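Local coordinates for gene 2 protein (Enterobacteria phage Sf6, PDB 5C12) that cuts viral DNA during packaging with its metal-dependent nuclease domain, the part present here, and probably binds ATP elsewhere in the full-length large terminase subunit, at residues 168-180 and 248-260. The protein carries 1 engineered substitution. Numbering follows the deposited sequence.
Sequences KRAQFYYALADRL and PNLADALMMCMHC. With MG (magnesium ion), chain C.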
loop_
_atom_site.group_PDB
_atom_site.type_symbol
_atom_site.label_atom_id
_atom_site.label_comp_id
_atom_site.label_asym_id
_atom_site.label_seq_id
_atom_site.Cartn_x
_atom_site.Cartn_y
_atom_site.Cartn_z
ATOM N N LYS A 168 -12.489 -1.071 -0.755
ATOM C CA LYS A 168 -11.149 -1.631 -0.729
ATOM C C LYS A 168 -10.094 -0.646 -0.243
ATOM O O LYS A 168 -9.146 -1.042 0.439
ATOM C CB LYS A 168 -10.756 -2.164 -2.122
ATOM C CG LYS A 168 -11.433 -3.470 -2.467
ATOM C CD LYS A 168 -10.989 -3.989 -3.840
ATOM C CE LYS A 168 -11.498 -5.392 -4.092
ATOM N NZ LYS A 168 -12.943 -5.393 -4.385
ATOM N N ARG A 169 -10.245 0.631 -0.571
ATOM C CA ARG A 169 -9.288 1.632 -0.119
ATOM C C ARG A 169 -9.233 1.588 1.421
ATOM O O ARG A 169 -8.160 1.580 2.022
ATOM C CB ARG A 169 -9.691 3.033 -0.601
ATOM C CG ARG A 169 -8.845 4.182 -0.047
ATOM C CD ARG A 169 -9.261 5.510 -0.726
ATOM N NE ARG A 169 -8.574 6.692 -0.184
ATOM C CZ ARG A 169 -7.345 7.070 -0.522
ATOM N NH1 ARG A 169 -6.628 6.365 -1.393
ATOM N NH2 ARG A 169 -6.826 8.166 0.020
ATOM N N ALA A 170 -10.385 1.572 2.071
ATOM C CA ALA A 170 -10.407 1.505 3.525
ATOM C C ALA A 170 -9.909 0.164 4.025
ATOM O O ALA A 170 -9.127 0.098 4.974
ATOM C CB ALA A 170 -11.798 1.785 4.057
ATOM N N GLN A 171 -10.364 -0.911 3.413
ATOM C CA GLN A 171 -9.959 -2.245 3.832
ATOM C C GLN A 171 -8.442 -2.406 3.839
ATOM O O GLN A 171 -7.858 -2.881 4.815
ATOM C CB GLN A 171 -10.578 -3.279 2.905
ATOM C CG GLN A 171 -10.171 -4.712 3.164
ATOM C CD GLN A 171 -10.859 -5.641 2.211
ATOM O OE1 GLN A 171 -11.117 -5.284 1.060
ATOM N NE2 GLN A 171 -11.176 -6.829 2.682
ATOM N N PHE A 172 -7.794 -2.005 2.760
ATOM C CA PHE A 172 -6.358 -2.249 2.674
ATOM C C PHE A 172 -5.524 -1.225 3.400
ATOM O O PHE A 172 -4.449 -1.586 3.889
ATOM C CB PHE A 172 -5.939 -2.550 1.237
ATOM C CG PHE A 172 -6.494 -3.853 0.781
ATOM C CD1 PHE A 172 -5.999 -5.029 1.319
ATOM C CD2 PHE A 172 -7.594 -3.916 -0.052
ATOM C CE1 PHE A 172 -6.525 -6.240 0.975
ATOM C CE2 PHE A 172 -8.137 -5.141 -0.404
ATOM C CZ PHE A 172 -7.607 -6.299 0.119
ATOM N N TYR A 173 -5.990 0.018 3.548
ATOM C CA TYR A 173 -5.275 0.948 4.424
ATOM C C TYR A 173 -5.352 0.464 5.876
ATOM O O TYR A 173 -4.381 0.591 6.625
ATOM C CB TYR A 173 -5.784 2.388 4.309
ATOM C CG TYR A 173 -4.910 3.277 3.458
ATOM C CD1 TYR A 173 -3.587 3.496 3.813
ATOM C CD2 TYR A 173 -5.379 3.891 2.288
ATOM C CE1 TYR A 173 -2.788 4.273 3.078
ATOM C CE2 TYR A 173 -4.561 4.687 1.524
ATOM C CZ TYR A 173 -3.246 4.873 1.929
ATOM O OH TYR A 173 -2.398 5.638 1.189
ATOM N N TYR A 174 -6.476 -0.117 6.288
ATOM C CA TYR A 174 -6.565 -0.658 7.646
ATOM C C TYR A 174 -5.777 -1.969 7.791
ATOM O O TYR A 174 -5.315 -2.277 8.884
ATOM C CB TYR A 174 -8.023 -0.822 8.091
ATOM C CG TYR A 174 -8.564 0.444 8.701
ATOM C CD1 TYR A 174 -8.295 0.756 10.032
ATOM C CD2 TYR A 174 -9.291 1.366 7.946
ATOM C CE1 TYR A 174 -8.764 1.931 10.590
ATOM C CE2 TYR A 174 -9.762 2.538 8.510
ATOM C CZ TYR A 174 -9.493 2.819 9.829
ATOM O OH TYR A 174 -9.964 3.990 10.389
ATOM N N ALA A 175 -5.624 -2.735 6.711
ATOM C CA ALA A 175 -4.751 -3.897 6.745
ATOM C C ALA A 175 -3.341 -3.418 7.070
ATOM O O ALA A 175 -2.635 -4.018 7.891
ATOM C CB ALA A 175 -4.769 -4.643 5.396
ATOM N N LEU A 176 -2.956 -2.337 6.431
ATOM C CA LEU A 176 -1.640 -1.738 6.664
ATOM C C LEU A 176 -1.550 -1.241 8.112
ATOM O O LEU A 176 -0.582 -1.529 8.830
ATOM C CB LEU A 176 -1.419 -0.611 5.675
ATOM C CG LEU A 176 -0.173 0.271 5.822
ATOM C CD1 LEU A 176 1.054 -0.624 5.791
ATOM C CD2 LEU A 176 -0.135 1.300 4.711
ATOM N N ALA A 177 -2.555 -0.479 8.541
ATOM C CA ALA A 177 -2.544 0.075 9.877
ATOM C C ALA A 177 -2.494 -1.025 10.931
ATOM O O ALA A 177 -1.769 -0.905 11.920
ATOM C CB ALA A 177 -3.721 0.985 10.091
ATOM N N ASP A 178 -3.259 -2.095 10.742
ATOM C CA ASP A 178 -3.250 -3.210 11.681
ATOM C C ASP A 178 -1.880 -3.887 11.737
ATOM O O ASP A 178 -1.382 -4.176 12.836
ATOM C CB ASP A 178 -4.323 -4.241 11.316
ATOM C CG ASP A 178 -5.732 -3.764 11.568
ATOM O OD1 ASP A 178 -5.935 -2.688 12.153
ATOM O OD2 ASP A 178 -6.667 -4.516 11.168
ATOM N N ARG A 179 -1.254 -4.117 10.588
ATOM C CA ARG A 179 0.093 -4.689 10.573
ATOM C C ARG A 179 1.053 -3.800 11.347
ATOM O O ARG A 179 1.852 -4.278 12.157
ATOM C CB ARG A 179 0.639 -4.859 9.160
ATOM C CG ARG A 179 0.042 -6.006 8.382
ATOM C CD ARG A 179 0.796 -6.040 7.058
ATOM N NE ARG A 179 0.284 -7.042 6.146
ATOM C CZ ARG A 179 0.871 -8.196 5.865
ATOM N NH1 ARG A 179 2.036 -8.564 6.387
ATOM N NH2 ARG A 179 0.292 -8.992 4.990
ATOM N N LEU A 180 0.988 -2.502 11.094
ATOM C CA LEU A 180 1.903 -1.567 11.751
ATOM C C LEU A 180 1.699 -1.513 13.266
ATOM O O LEU A 180 2.661 -1.513 14.033
ATOM C CB LEU A 180 1.741 -0.182 11.157
ATOM C CG LEU A 180 2.223 -0.108 9.715
ATOM C CD1 LEU A 180 1.755 1.207 9.078
ATOM C CD2 LEU A 180 3.758 -0.257 9.607
ATOM N N PRO A 248 -1.118 11.351 -1.894
ATOM C CA PRO A 248 -0.171 10.488 -1.186
ATOM C C PRO A 248 0.143 9.229 -1.978
ATOM O O PRO A 248 -0.257 8.125 -1.595
ATOM C CB PRO A 248 -0.919 10.179 0.110
ATOM C CG PRO A 248 -2.359 10.097 -0.325
ATOM C CD PRO A 248 -2.493 11.182 -1.378
ATOM N N ASN A 249 0.861 9.395 -3.085
ATOM C CA ASN A 249 1.052 8.281 -4.004
ATOM C C ASN A 249 1.937 7.170 -3.472
ATOM O O ASN A 249 1.759 6.008 -3.840
ATOM C CB ASN A 249 1.632 8.755 -5.317
ATOM C CG ASN A 249 1.009 10.033 -5.797
ATOM O OD1 ASN A 249 -0.068 10.013 -6.346
ATOM N ND2 ASN A 249 1.693 11.159 -5.589
ATOM N N LEU A 250 2.915 7.507 -2.623
ATOM C CA LEU A 250 3.755 6.473 -2.029
ATOM C C LEU A 250 2.934 5.641 -1.036
ATOM O O LEU A 250 3.015 4.405 -1.025
ATOM C CB LEU A 250 4.968 7.077 -1.314
ATOM C CG LEU A 250 5.880 7.977 -2.117
ATOM C CD1 LEU A 250 6.908 8.572 -1.177
ATOM C CD2 LEU A 250 6.527 7.180 -3.234
ATOM N N ALA A 251 2.156 6.328 -0.191
ATOM C CA ALA A 251 1.258 5.651 0.750
ATOM C C ALA A 251 0.272 4.749 0.032
ATOM O O ALA A 251 0.048 3.624 0.444
ATOM C CB ALA A 251 0.495 6.672 1.614
ATOM N N ASP A 252 -0.297 5.252 -1.065
ATOM C CA ASP A 252 -1.294 4.464 -1.800
ATOM C C ASP A 252 -0.664 3.222 -2.425
ATOM O O ASP A 252 -1.272 2.154 -2.478
ATOM C CB ASP A 252 -1.933 5.314 -2.907
ATOM C CG ASP A 252 -2.955 6.317 -2.389
ATOM O OD1 ASP A 252 -3.289 6.347 -1.180
ATOM O OD2 ASP A 252 -3.429 7.106 -3.227
ATOM N N ALA A 253 0.542 3.372 -2.950
ATOM C CA ALA A 253 1.279 2.263 -3.546
ATOM C C ALA A 253 1.526 1.176 -2.497
ATOM O O ALA A 253 1.296 -0.016 -2.719
ATOM C CB ALA A 253 2.580 2.767 -4.147
ATOM N N LEU A 254 1.929 1.592 -1.293
ATOM C CA LEU A 254 2.171 0.637 -0.227
ATOM C C LEU A 254 0.863 -0.057 0.181
ATOM O O LEU A 254 0.827 -1.265 0.394
ATOM C CB LEU A 254 2.870 1.322 0.956
ATOM C CG LEU A 254 3.095 0.391 2.148
ATOM C CD1 LEU A 254 4.034 -0.735 1.809
ATOM C CD2 LEU A 254 3.605 1.201 3.326
ATOM N N MET A 255 -0.198 0.725 0.306
ATOM C CA MET A 255 -1.502 0.206 0.668
ATOM C C MET A 255 -1.946 -0.880 -0.312
ATOM O O MET A 255 -2.452 -1.956 0.091
ATOM C CB MET A 255 -2.513 1.359 0.716
ATOM C CG MET A 255 -3.964 0.889 0.917
ATOM S SD MET A 255 -4.854 0.451 -0.581
ATOM C CE MET A 255 -5.044 2.071 -1.257
ATOM N N MET A 256 -1.797 -0.620 -1.607
ATOM C CA MET A 256 -2.243 -1.600 -2.590
ATOM C C MET A 256 -1.486 -2.915 -2.500
ATOM O O MET A 256 -2.027 -3.985 -2.759
ATOM C CB MET A 256 -2.198 -1.006 -4.007
ATOM C CG MET A 256 -3.235 0.077 -4.190
ATOM S SD MET A 256 -3.287 0.762 -5.875
ATOM C CE MET A 256 -1.790 1.739 -5.868
ATOM N N CYS A 257 -0.221 -2.832 -2.135
ATOM C CA CYS A 257 0.613 -4.002 -1.878
ATOM C C CYS A 257 0.113 -4.929 -0.790
ATOM O O CYS A 257 0.585 -6.052 -0.681
ATOM C CB CYS A 257 2.001 -3.560 -1.434
ATOM S SG CYS A 257 2.972 -3.119 -2.792
ATOM N N MET A 258 -0.783 -4.436 0.062
ATOM C CA MET A 258 -1.349 -5.243 1.120
ATOM C C MET A 258 -2.262 -6.300 0.599
ATOM O O MET A 258 -2.536 -7.256 1.288
ATOM C CB MET A 258 -2.133 -4.375 2.120
ATOM C CG MET A 258 -1.291 -3.292 2.784
ATOM S SD MET A 258 -0.052 -3.985 3.915
ATOM C CE MET A 258 1.422 -3.953 2.915
ATOM N N HIS A 259 -2.722 -6.145 -0.648
ATOM C CA HIS A 259 -3.616 -7.130 -1.201
ATOM C C HIS A 259 -2.757 -8.055 -2.029
ATOM O O HIS A 259 -2.140 -7.608 -3.002
ATOM C CB HIS A 259 -4.671 -6.443 -2.054
ATOM C CG HIS A 259 -5.636 -7.384 -2.691
ATOM N ND1 HIS A 259 -6.107 -8.516 -2.062
ATOM C CD2 HIS A 259 -6.213 -7.362 -3.915
ATOM C CE1 HIS A 259 -6.938 -9.147 -2.868
ATOM N NE2 HIS A 259 -7.021 -8.469 -3.997
ATOM N N CYS A 260 -2.657 -9.316 -1.614
ATOM C CA CYS A 260 -2.004 -10.325 -2.442
ATOM C C CYS A 260 -3.069 -11.119 -3.197
ATOM O O CYS A 260 -3.767 -11.944 -2.616
ATOM C CB CYS A 260 -1.126 -11.259 -1.609
ATOM S SG CYS A 260 0.005 -12.235 -2.629
HETATM MG MG MG C . -3.247 7.650 -5.341
HETATM O O HOH W 1 -4.948 8.742 -1.780
HETATM O O HOH W 2 -1.948 -7.541 4.016
HETATM O O HOH W 3 -2.114 9.354 -4.979
HETATM O O HOH W 4 -4.446 5.853 -5.528
HETATM O O HOH W 5 -3.533 8.144 -7.152
HETATM O O HOH W 6 -4.988 8.714 -5.013
#
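Met255 lies between Phe172 and Tyr173 at the centre of this contact. Its CG sits over one face of the Tyr173 ring, 3.6 Å from the centroid. CG is anti to the backbone N (chi1 173°) and the chain then bends twice, which leaves SD 3.7 Å from Phe172 CB. The sulfur also makes an oblique Met-aromatic contact with Tyr173. The helices 168-180 and 249-256 cross nearly at a right angle, 86°, and Phe130 of strand 126-130 also touches Phe172 and Met255.

In the type I beta turn from Met256 to His259, His259 CB lies over one face of the Phe172 ring, 3.7 Å from its centroid, while Gln171 CG covers the opposite face. Met258 packs its CG against Leu176 CB. Its SD continues to Arg179, 3.8 Å from NE. Water 2 joins Arg179 NH2 to the Met258 carbonyl, and Arg179 NH1 hydrogen-bonds to the Met198 carbonyl. Leu176 CD1 meets Leu254 CD2.

The polar edge is built on Asp252. Tyr173 OH donates to Asp252 OD1 at 2.6 Å, and OD1 accepts with its anti lone pair, directed away from OD2. The ring and carboxylate planes are 66° apart. Arg169 reaches the same oxygen with an extended chain. Its NH1 makes a salt bridge to OD1 with a weak hydrogen bond of 3.3 Å, and water 1 links NH2 to OD2. Arg169 NH2 also hydrogen-bonds to the Met234 carbonyl.

Asp252 OD2 binds magnesium at 2.2 Å, and Asp52 of strand 47-52 shares the ion. Four waters are also ligands, and one of them donates to Asn249 OD1. The metal takes OD2, while the direct bonds from Tyr173 and Arg169 go to OD1. Tyr173 and Arg169 form a second shell that probably limits rotation of this carboxylate in the nuclease metal site.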